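Local atomic coordinates of Sca-family protein (Rickettsia rickettsii, PDB entry 4LQ8), a protein that is of unknown molecular function but, as the N-terminal head part of rickettsial surface cell antigen 4, is probably involved in cell adhesion. Residues Pro281-Gly286 with Ile292-His297; Val257-His262 with Leu304-Gly309; Pro205-Lys210 with Gln215-Ser220. One frame throughout, in Å; residues are numbered along the deposited sequence.

Contact 1. Residues Pro281-Gly286 with Ile292-His297; sequences PLKFAG and IAYIEH
K283 and Y294 form a hydrogen-bonded antiparallel pair, with K283 N to Y294 O at 2.9 Å and Y294 N to K283 O at 2.8 Å. Beside it F284 and A293 make a non-hydrogen-bonded pair, and A285 N closes on I292 O at 2.8 Å; the strand directions, 130° apart, show a marked twist. A water joins the diverging ends, donating a hydrogen bond to P281 O and accepting one from E296 N.

On one face of the hairpin, CB of K283 sits over the centre of the Y294 ring, 3.5 Å from its centroid, a CH-pi contact. With chi1 at 79°, CG of Y294 lies between its own backbone N and carbonyl carbon, which swings the ring across toward K283. The lysine bends at chi2 and carries NZ away to strand 329-332, into a salt bridge with E332 and a hydrogen bond with Q330. On the other face the small A293 suits its place: its CB takes CE1 of F284 at 3.6 Å and also meets CD1 of L282, which reaches CG2 of I295 at 3.8 Å.

The chemistry is thus divided: backbone bonds set the pairing, apolar carbons pack around A293, and the lysine uses its aliphatic root here while its charge serves the neighbouring strand.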
loop_
_atom_site.group_PDB
_atom_site.type_symbol
_atom_site.label_atom_id
_atom_site.label_comp_id
_atom_site.label_asym_id
_atom_site.label_seq_id
_atom_site.Cartn_x
_atom_site.Cartn_y
_atom_site.Cartn_z
ATOM N N PRO A 281 8.261 -0.741 -5.530
ATOM C CA PRO A 281 8.148 -2.053 -4.856
ATOM C C PRO A 281 8.189 -1.854 -3.325
ATOM O O PRO A 281 8.844 -0.940 -2.827
ATOM C CB PRO A 281 9.382 -2.816 -5.387
ATOM C CG PRO A 281 10.396 -1.744 -5.610
ATOM C CD PRO A 281 9.602 -0.561 -6.130
ATOM N N LEU A 282 7.459 -2.677 -2.602
ATOM C CA LEU A 282 7.440 -2.618 -1.140
ATOM C C LEU A 282 8.575 -3.503 -0.569
ATOM O O LEU A 282 8.774 -4.615 -1.044
ATOM C CB LEU A 282 6.064 -3.116 -0.644
ATOM C CG LEU A 282 5.733 -2.917 0.831
ATOM C CD1 LEU A 282 5.745 -1.430 1.213
ATOM C CD2 LEU A 282 4.378 -3.488 1.146
ATOM N N LYS A 283 9.329 -3.004 0.407
ATOM C CA LYS A 283 10.373 -3.827 1.037
ATOM C C LYS A 283 9.923 -4.198 2.460
ATOM O O LYS A 283 9.089 -3.510 3.037
ATOM C CB LYS A 283 11.746 -3.098 1.101
ATOM C CG LYS A 283 12.266 -2.467 -0.203
ATOM C CD LYS A 283 12.550 -3.506 -1.253
ATOM C CE LYS A 283 13.439 -2.998 -2.351
ATOM N NZ LYS A 283 13.819 -4.125 -3.240
ATOM N N PHE A 284 10.536 -5.231 3.030
ATOM C CA PHE A 284 10.322 -5.662 4.403
ATOM C C PHE A 284 11.672 -5.733 5.064
ATOM O O PHE A 284 12.642 -6.240 4.472
ATOM C CB PHE A 284 9.560 -7.009 4.495
ATOM C CG PHE A 284 8.108 -6.804 4.115
ATOM C CD1 PHE A 284 7.211 -6.225 5.009
ATOM C CD2 PHE A 284 7.658 -7.113 2.835
ATOM C CE1 PHE A 284 5.884 -5.974 4.635
ATOM C CE2 PHE A 284 6.325 -6.890 2.474
ATOM C CZ PHE A 284 5.453 -6.308 3.371
ATOM N N ALA A 285 11.746 -5.174 6.279
ATOM C CA ALA A 285 12.959 -5.114 7.072
ATOM C C ALA A 285 13.157 -6.470 7.780
ATOM O O ALA A 285 12.830 -6.617 8.947
ATOM C CB ALA A 285 12.854 -3.961 8.070
ATOM N N GLY A 286 13.676 -7.452 7.055
ATOM C CA GLY A 286 13.869 -8.807 7.585
ATOM C C GLY A 286 12.942 -9.781 6.866
ATOM O O GLY A 286 12.176 -9.374 5.983
ATOM N N ILE A 292 8.931 -5.102 9.404
ATOM C CA ILE A 292 8.183 -3.910 9.071
ATOM C C ILE A 292 8.352 -3.547 7.593
ATOM O O ILE A 292 9.431 -3.706 7.033
ATOM C CB ILE A 292 8.492 -2.733 10.057
ATOM C CG1 ILE A 292 7.382 -1.632 10.015
ATOM C CG2 ILE A 292 9.889 -2.149 9.856
ATOM C CD1 ILE A 292 5.924 -2.120 10.558
ATOM N N ALA A 293 7.270 -3.070 6.968
ATOM C CA ALA A 293 7.301 -2.629 5.579
ATOM C C ALA A 293 8.099 -1.344 5.526
ATOM O O ALA A 293 8.011 -0.523 6.435
ATOM C CB ALA A 293 5.876 -2.355 5.081
ATOM N N TYR A 294 8.893 -1.177 4.483
ATOM C CA TYR A 294 9.625 0.070 4.267
ATOM C C TYR A 294 9.746 0.333 2.789
ATOM O O TYR A 294 9.560 -0.582 1.973
ATOM C CB TYR A 294 11.000 0.124 4.999
ATOM C CG TYR A 294 12.129 -0.631 4.340
ATOM C CD1 TYR A 294 12.409 -1.951 4.689
ATOM C CD2 TYR A 294 12.968 -0.005 3.414
ATOM C CE1 TYR A 294 13.504 -2.625 4.142
ATOM C CE2 TYR A 294 14.041 -0.680 2.835
ATOM C CZ TYR A 294 14.318 -1.984 3.213
ATOM O OH TYR A 294 15.390 -2.625 2.647
ATOM N N ILE A 295 10.054 1.590 2.451
ATOM C CA ILE A 295 10.243 2.059 1.085
ATOM C C ILE A 295 11.342 3.111 1.082
ATOM O O ILE A 295 11.562 3.810 2.074
ATOM C CB ILE A 295 8.923 2.663 0.460
ATOM C CG1 ILE A 295 8.329 3.756 1.363
ATOM C CG2 ILE A 295 7.866 1.574 0.167
ATOM C CD1 ILE A 295 7.891 4.870 0.722
ATOM N N GLU A 296 11.979 3.249 -0.056
ATOM C CA GLU A 296 12.914 4.311 -0.355
ATOM C C GLU A 296 12.054 5.182 -1.266
ATOM O O GLU A 296 11.388 4.633 -2.130
ATOM C CB GLU A 296 14.129 3.754 -1.089
ATOM C CG GLU A 296 15.321 4.681 -0.984
ATOM C CD GLU A 296 16.568 4.166 -1.669
ATOM O OE1 GLU A 296 16.714 2.929 -1.828
ATOM O OE2 GLU A 296 17.411 5.012 -2.037
ATOM N N HIS A 297 11.944 6.484 -0.995
ATOM C CA HIS A 297 11.082 7.399 -1.735
ATOM C C HIS A 297 11.730 8.766 -1.706
ATOM O O HIS A 297 12.016 9.291 -0.618
ATOM C CB HIS A 297 9.686 7.454 -1.069
ATOM C CG HIS A 297 8.557 7.507 -2.065
ATOM N ND1 HIS A 297 8.120 8.716 -2.610
ATOM C CD2 HIS A 297 7.850 6.491 -2.621
ATOM C CE1 HIS A 297 7.152 8.397 -3.453
ATOM N NE2 HIS A 297 6.950 7.071 -3.494
HETATM O O HOH W 1 10.928 1.109 -2.175
#

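Contact 2. Residues Val257-His262 with Leu304-Gly309; sequences VYFTAH and LAVTRG
Apolar packing alone joins F259 to L304 and V306, and all three side chains leave the backbone toward the opposite segment. The main contact is CH-pi: CG1 of V306 stands over one face of the F259 ring, 4.0 Å from the centroid and displaced toward the rim. CG2 of the same valine reaches the far end of the ring, 4.1 Å from CZ. F259 has CG anti to its own N (chi1 178°), which extends the ring beneath the valine; the two side chains cross at about a right angle. A phenylalanine offers the broad flat surface that a branched valine can rest on with both methyls. The ring of F226 also meets that of F259, their planes at about 55°.

These pieces belong to different elements of the fold. Strand 258-265 pairs with strand 236-245, which also pairs with strand 300-304; the chain then turns a corner at A305 and passes through V306 and T307 into helix 308-320, with T307 at the N-cap. F259 therefore packs against the exit from one strand and the approach to a helix.

The remaining contacts are aliphatic. Nearer the base of the ring, CB of F259 meets CB of L304 at 4.3 Å, and the leucine's CD2 comes within 4.4 Å of the backbone C of Y258. L304 also packs on A243 of strand 236-245 and, like V306, on A293 of strand 292-297, so its branched, wholly apolar side chain suits a buried place where several strands converge.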
loop_
_atom_site.group_PDB
_atom_site.type_symbol
_atom_site.label_atom_id
_atom_site.label_comp_id
_atom_site.label_asym_id
_atom_site.label_seq_id
_atom_site.Cartn_x
_atom_site.Cartn_y
_atom_site.Cartn_z
ATOM N N VAL A 257 3.631 9.593 1.380
ATOM C CA VAL A 257 3.062 8.395 0.749
ATOM C C VAL A 257 2.365 7.624 1.855
ATOM O O VAL A 257 2.603 7.903 3.028
ATOM C CB VAL A 257 4.046 7.557 -0.077
ATOM C CG1 VAL A 257 4.351 8.256 -1.398
ATOM C CG2 VAL A 257 5.313 7.242 0.713
ATOM N N TYR A 258 1.475 6.705 1.495
ATOM C CA TYR A 258 0.599 6.020 2.441
ATOM C C TYR A 258 0.422 4.540 2.174
ATOM O O TYR A 258 0.627 4.059 1.059
ATOM C CB TYR A 258 -0.818 6.657 2.331
ATOM C CG TYR A 258 -0.864 8.148 2.604
ATOM C CD1 TYR A 258 -0.526 9.072 1.617
ATOM C CD2 TYR A 258 -1.257 8.638 3.842
ATOM C CE1 TYR A 258 -0.483 10.440 1.887
ATOM C CE2 TYR A 258 -1.267 10.010 4.111
ATOM C CZ TYR A 258 -0.865 10.903 3.133
ATOM O OH TYR A 258 -0.880 12.245 3.371
ATOM N N PHE A 259 0.008 3.826 3.228
ATOM C CA PHE A 259 -0.471 2.471 3.138
ATOM C C PHE A 259 -1.986 2.649 3.255
ATOM O O PHE A 259 -2.444 3.286 4.205
ATOM C CB PHE A 259 0.066 1.560 4.250
ATOM C CG PHE A 259 -0.516 0.168 4.119
ATOM C CD1 PHE A 259 -0.062 -0.706 3.134
ATOM C CD2 PHE A 259 -1.546 -0.257 4.959
ATOM C CE1 PHE A 259 -0.637 -1.974 2.983
ATOM C CE2 PHE A 259 -2.108 -1.535 4.815
ATOM C CZ PHE A 259 -1.652 -2.378 3.825
ATOM N N THR A 260 -2.757 2.182 2.261
ATOM C CA THR A 260 -4.206 2.340 2.309
ATOM C C THR A 260 -4.878 0.986 2.385
ATOM O O THR A 260 -4.309 0.008 1.926
ATOM C CB THR A 260 -4.751 3.245 1.163
ATOM O OG1 THR A 260 -4.751 2.517 -0.061
ATOM C CG2 THR A 260 -3.975 4.592 1.015
ATOM N N ALA A 261 -6.086 0.936 2.982
ATOM C CA ALA A 261 -6.879 -0.272 3.134
ATOM C C ALA A 261 -8.341 0.102 2.899
ATOM O O ALA A 261 -8.828 1.115 3.419
ATOM C CB ALA A 261 -6.664 -0.880 4.525
ATOM N N HIS A 262 -9.014 -0.688 2.050
ATOM C CA HIS A 262 -10.363 -0.424 1.548
ATOM C C HIS A 262 -11.328 -1.523 1.873
ATOM O O HIS A 262 -11.201 -2.638 1.387
ATOM C CB HIS A 262 -10.261 -0.139 0.031
ATOM C CG HIS A 262 -9.209 0.886 -0.239
ATOM N ND1 HIS A 262 -9.438 2.237 0.005
ATOM C CD2 HIS A 262 -7.907 0.716 -0.582
ATOM C CE1 HIS A 262 -8.290 2.846 -0.244
ATOM N NE2 HIS A 262 -7.343 1.967 -0.604
ATOM N N LEU A 304 6.236 1.743 6.673
ATOM C CA LEU A 304 4.784 1.778 6.593
ATOM C C LEU A 304 4.265 1.041 7.835
ATOM O O LEU A 304 5.022 0.287 8.436
ATOM C CB LEU A 304 4.253 1.177 5.269
ATOM C CG LEU A 304 4.753 1.854 3.957
ATOM C CD1 LEU A 304 4.132 1.202 2.768
ATOM C CD2 LEU A 304 4.320 3.302 3.887
ATOM N N ALA A 305 2.988 1.254 8.222
ATOM C CA ALA A 305 2.410 0.698 9.454
ATOM C C ALA A 305 1.902 -0.728 9.307
ATOM O O ALA A 305 0.891 -1.086 9.897
ATOM C CB ALA A 305 1.298 1.620 9.952
ATOM N N VAL A 306 2.581 -1.531 8.511
ATOM C CA VAL A 306 2.152 -2.905 8.241
ATOM C C VAL A 306 3.351 -3.864 8.291
ATOM O O VAL A 306 4.421 -3.573 7.736
ATOM C CB VAL A 306 1.332 -2.964 6.900
ATOM C CG1 VAL A 306 2.207 -2.789 5.641
ATOM C CG2 VAL A 306 0.469 -4.220 6.816
ATOM N N THR A 307 3.197 -4.970 8.986
ATOM C CA THR A 307 4.284 -5.948 9.061
ATOM C C THR A 307 4.120 -6.902 7.888
ATOM O O THR A 307 3.062 -6.929 7.273
ATOM C CB THR A 307 4.251 -6.731 10.384
ATOM O OG1 THR A 307 3.022 -7.447 10.436
ATOM C CG2 THR A 307 4.462 -5.845 11.635
ATOM N N ARG A 308 5.128 -7.739 7.631
ATOM C CA ARG A 308 5.062 -8.734 6.563
ATOM C C ARG A 308 3.910 -9.734 6.742
ATOM O O ARG A 308 3.196 -10.025 5.781
ATOM C CB ARG A 308 6.394 -9.457 6.427
ATOM C CG ARG A 308 6.616 -9.860 4.991
ATOM C CD ARG A 308 6.995 -11.285 4.816
ATOM N NE ARG A 308 7.637 -11.410 3.512
ATOM C CZ ARG A 308 8.546 -12.323 3.204
ATOM N NH1 ARG A 308 8.924 -13.219 4.104
ATOM N NH2 ARG A 308 9.074 -12.357 1.990
ATOM N N GLY A 309 3.732 -10.216 7.964
ATOM C CA GLY A 309 2.671 -11.161 8.287
ATOM C C GLY A 309 1.312 -10.531 8.048
ATOM O O GLY A 309 0.458 -11.137 7.420
#

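Contact 3. Residues Pro205-Lys210 with Gln215-Ser220; sequences PFTLAK and QVQISS
The carbonyl oxygen of F206 takes the N-H of I218 at 2.8 Å, a nearly straight bond with an N-H...O angle of 170°, and Q217 CA adds a CA-H...O contact to the same oxygen at 3.5 Å. The return bond, F206 N to I218 O, is weak at 3.4 Å. Farther along the hairpin, L208 and V216 exchange two regular bonds, L208 N to V216 O at 3.0 Å and V216 N to L208 O at 2.9 Å.

On the face bearing F206, L208, V216 and I218 the packing is apolar. The aromatic and isoleucine side chains lie side by side, CB of I218 standing over one ring face toward the rim, 3.8 Å from the centroid. F206 reaches this position with CG between its own N and carbonyl carbon (chi1 65°), and the branched isoleucine brings both CG1 and CG2 to the ring. L208 fills the next place, its CD2 touching CG1 of I218 at 3.8 Å and its CD1 facing CB of V216. The aliphatic stem of K210 closes the row, with CE 3.7 Å from CG2 of V216, while NZ is hydrogen-bonded to the carbonyl O of G299.

The other face is more polar: Q215 and Q217 are partly exposed, whereas T207 is buried. A water links OG1 of T207 to NE2 of Q217, and CG2 of T207 lies against the bent side chain of Q215.

The hairpin belongs to a six-stranded antiparallel sheet, where strand 206-209 lies between strands 215-224 and 335-336. Its apolar face meets I301 of strand 300-304 as well as I292 and Y294 of strand 292-297.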
loop_
_atom_site.group_PDB
_atom_site.type_symbol
_atom_site.label_atom_id
_atom_site.label_comp_id
_atom_site.label_asym_id
_atom_site.label_seq_id
_atom_site.Cartn_x
_atom_site.Cartn_y
_atom_site.Cartn_z
ATOM N N PRO A 205 16.014 -0.816 17.729
ATOM C CA PRO A 205 16.669 -0.176 16.561
ATOM C C PRO A 205 17.248 -1.235 15.611
ATOM O O PRO A 205 17.631 -2.349 16.023
ATOM C CB PRO A 205 17.794 0.658 17.194
ATOM C CG PRO A 205 18.085 -0.024 18.511
ATOM C CD PRO A 205 16.758 -0.553 18.982
ATOM N N PHE A 206 17.289 -0.883 14.331
ATOM C CA PHE A 206 17.888 -1.721 13.305
ATOM C C PHE A 206 18.376 -0.829 12.179
ATOM O O PHE A 206 17.891 0.297 12.026
ATOM C CB PHE A 206 16.902 -2.803 12.803
ATOM C CG PHE A 206 15.677 -2.291 12.095
ATOM C CD1 PHE A 206 15.683 -2.094 10.716
ATOM C CD2 PHE A 206 14.517 -1.992 12.804
ATOM C CE1 PHE A 206 14.565 -1.594 10.068
ATOM C CE2 PHE A 206 13.388 -1.501 12.148
ATOM C CZ PHE A 206 13.411 -1.345 10.777
ATOM N N THR A 207 19.316 -1.333 11.394
ATOM C CA THR A 207 19.858 -0.644 10.232
ATOM C C THR A 207 19.470 -1.389 8.953
ATOM O O THR A 207 19.525 -2.618 8.888
ATOM C CB THR A 207 21.390 -0.491 10.353
ATOM O OG1 THR A 207 21.673 0.356 11.464
ATOM C CG2 THR A 207 22.029 0.096 9.090
ATOM N N LEU A 208 19.089 -0.630 7.936
ATOM C CA LEU A 208 18.788 -1.156 6.620
ATOM C C LEU A 208 19.677 -0.437 5.603
ATOM O O LEU A 208 20.430 0.473 5.965
ATOM C CB LEU A 208 17.275 -1.084 6.286
ATOM C CG LEU A 208 16.538 0.228 6.478
ATOM C CD1 LEU A 208 16.883 1.216 5.348
ATOM C CD2 LEU A 208 15.027 -0.004 6.511
ATOM N N ALA A 209 19.631 -0.861 4.347
ATOM C CA ALA A 209 20.447 -0.201 3.333
ATOM C C ALA A 209 19.572 0.295 2.206
ATOM O O ALA A 209 18.599 -0.371 1.842
ATOM C CB ALA A 209 21.509 -1.148 2.797
ATOM N N LYS A 210 19.906 1.475 1.668
ATOM C CA LYS A 210 19.247 2.029 0.478
ATOM C C LYS A 210 19.801 1.224 -0.718
ATOM O O LYS A 210 20.827 0.541 -0.573
ATOM C CB LYS A 210 19.600 3.509 0.281
ATOM C CG LYS A 210 19.081 4.440 1.355
ATOM C CD LYS A 210 19.381 5.861 0.943
ATOM C CE LYS A 210 19.103 6.839 2.045
ATOM N NZ LYS A 210 19.444 8.229 1.637
ATOM N N GLN A 215 23.676 3.150 4.536
ATOM C CA GLN A 215 23.081 2.579 5.759
ATOM C C GLN A 215 22.188 3.612 6.456
ATOM O O GLN A 215 22.606 4.763 6.647
ATOM C CB GLN A 215 24.177 2.135 6.739
ATOM C CG GLN A 215 25.197 1.155 6.169
ATOM C CD GLN A 215 24.806 -0.273 6.368
ATOM O OE1 GLN A 215 24.131 -0.881 5.539
ATOM N NE2 GLN A 215 25.280 -0.858 7.438
ATOM N N VAL A 216 20.976 3.208 6.849
ATOM C CA VAL A 216 20.048 4.106 7.543
ATOM C C VAL A 216 19.559 3.397 8.808
ATOM O O VAL A 216 19.041 2.271 8.727
ATOM C CB VAL A 216 18.842 4.527 6.627
ATOM C CG1 VAL A 216 17.806 5.344 7.390
ATOM C CG2 VAL A 216 19.304 5.285 5.381
ATOM N N GLN A 217 19.693 4.060 9.971
ATOM C CA GLN A 217 19.161 3.496 11.197
ATOM C C GLN A 217 17.698 3.890 11.356
ATOM O O GLN A 217 17.363 5.070 11.225
ATOM C CB GLN A 217 19.948 3.921 12.439
ATOM C CG GLN A 217 19.432 3.138 13.672
ATOM C CD GLN A 217 20.184 3.426 14.926
ATOM O OE1 GLN A 217 19.763 4.261 15.720
ATOM N NE2 GLN A 217 21.286 2.722 15.142
ATOM N N ILE A 218 16.838 2.903 11.659
ATOM C CA ILE A 218 15.429 3.122 11.963
ATOM C C ILE A 218 15.381 3.106 13.484
ATOM O O ILE A 218 15.584 2.059 14.092
ATOM C CB ILE A 218 14.492 2.038 11.332
ATOM C CG1 ILE A 218 14.622 1.971 9.777
ATOM C CG2 ILE A 218 13.013 2.218 11.789
ATOM C CD1 ILE A 218 14.276 3.256 8.974
ATOM N N SER A 219 15.160 4.255 14.097
ATOM C CA SER A 219 15.123 4.336 15.556
ATOM C C SER A 219 13.696 4.225 16.108
ATOM O O SER A 219 13.520 3.997 17.292
ATOM C CB SER A 219 15.828 5.602 16.040
ATOM O OG SER A 219 15.280 6.750 15.422
ATOM N N SER A 220 12.676 4.333 15.239
ATOM C CA SER A 220 11.286 4.177 15.671
ATOM C C SER A 220 10.416 3.890 14.465
ATOM O O SER A 220 10.658 4.429 13.386
ATOM C CB SER A 220 10.791 5.440 16.384
ATOM O OG SER A 220 9.496 5.266 16.925
HETATM O O HOH W 2 20.966 0.132 14.088
#

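In the fold
From the N terminus, contact 3 comes first: it pairs strands 206-209 and 215-224 and closes a short hairpin loop, complete before the other contacts open. Contact 2 then closes a much longer loop, from strand 258-265 to the corner leading into helix 308-320, and contact 1, another hairpin, is nested inside it. Contacts 1 and 2 share a sheet and meet directly, A293 probably exchanging backbone hydrogen bonds with L304 and V306. Contact 1 also touches contact 3, as A285 and I292 pack on F206 and Y294 on L208. The hairpin of contact 1, part of the mixed sheet, thus packs against the antiparallel sheet, whereas contacts 2 and 3 remain about 8 Å apart at their nearest atoms.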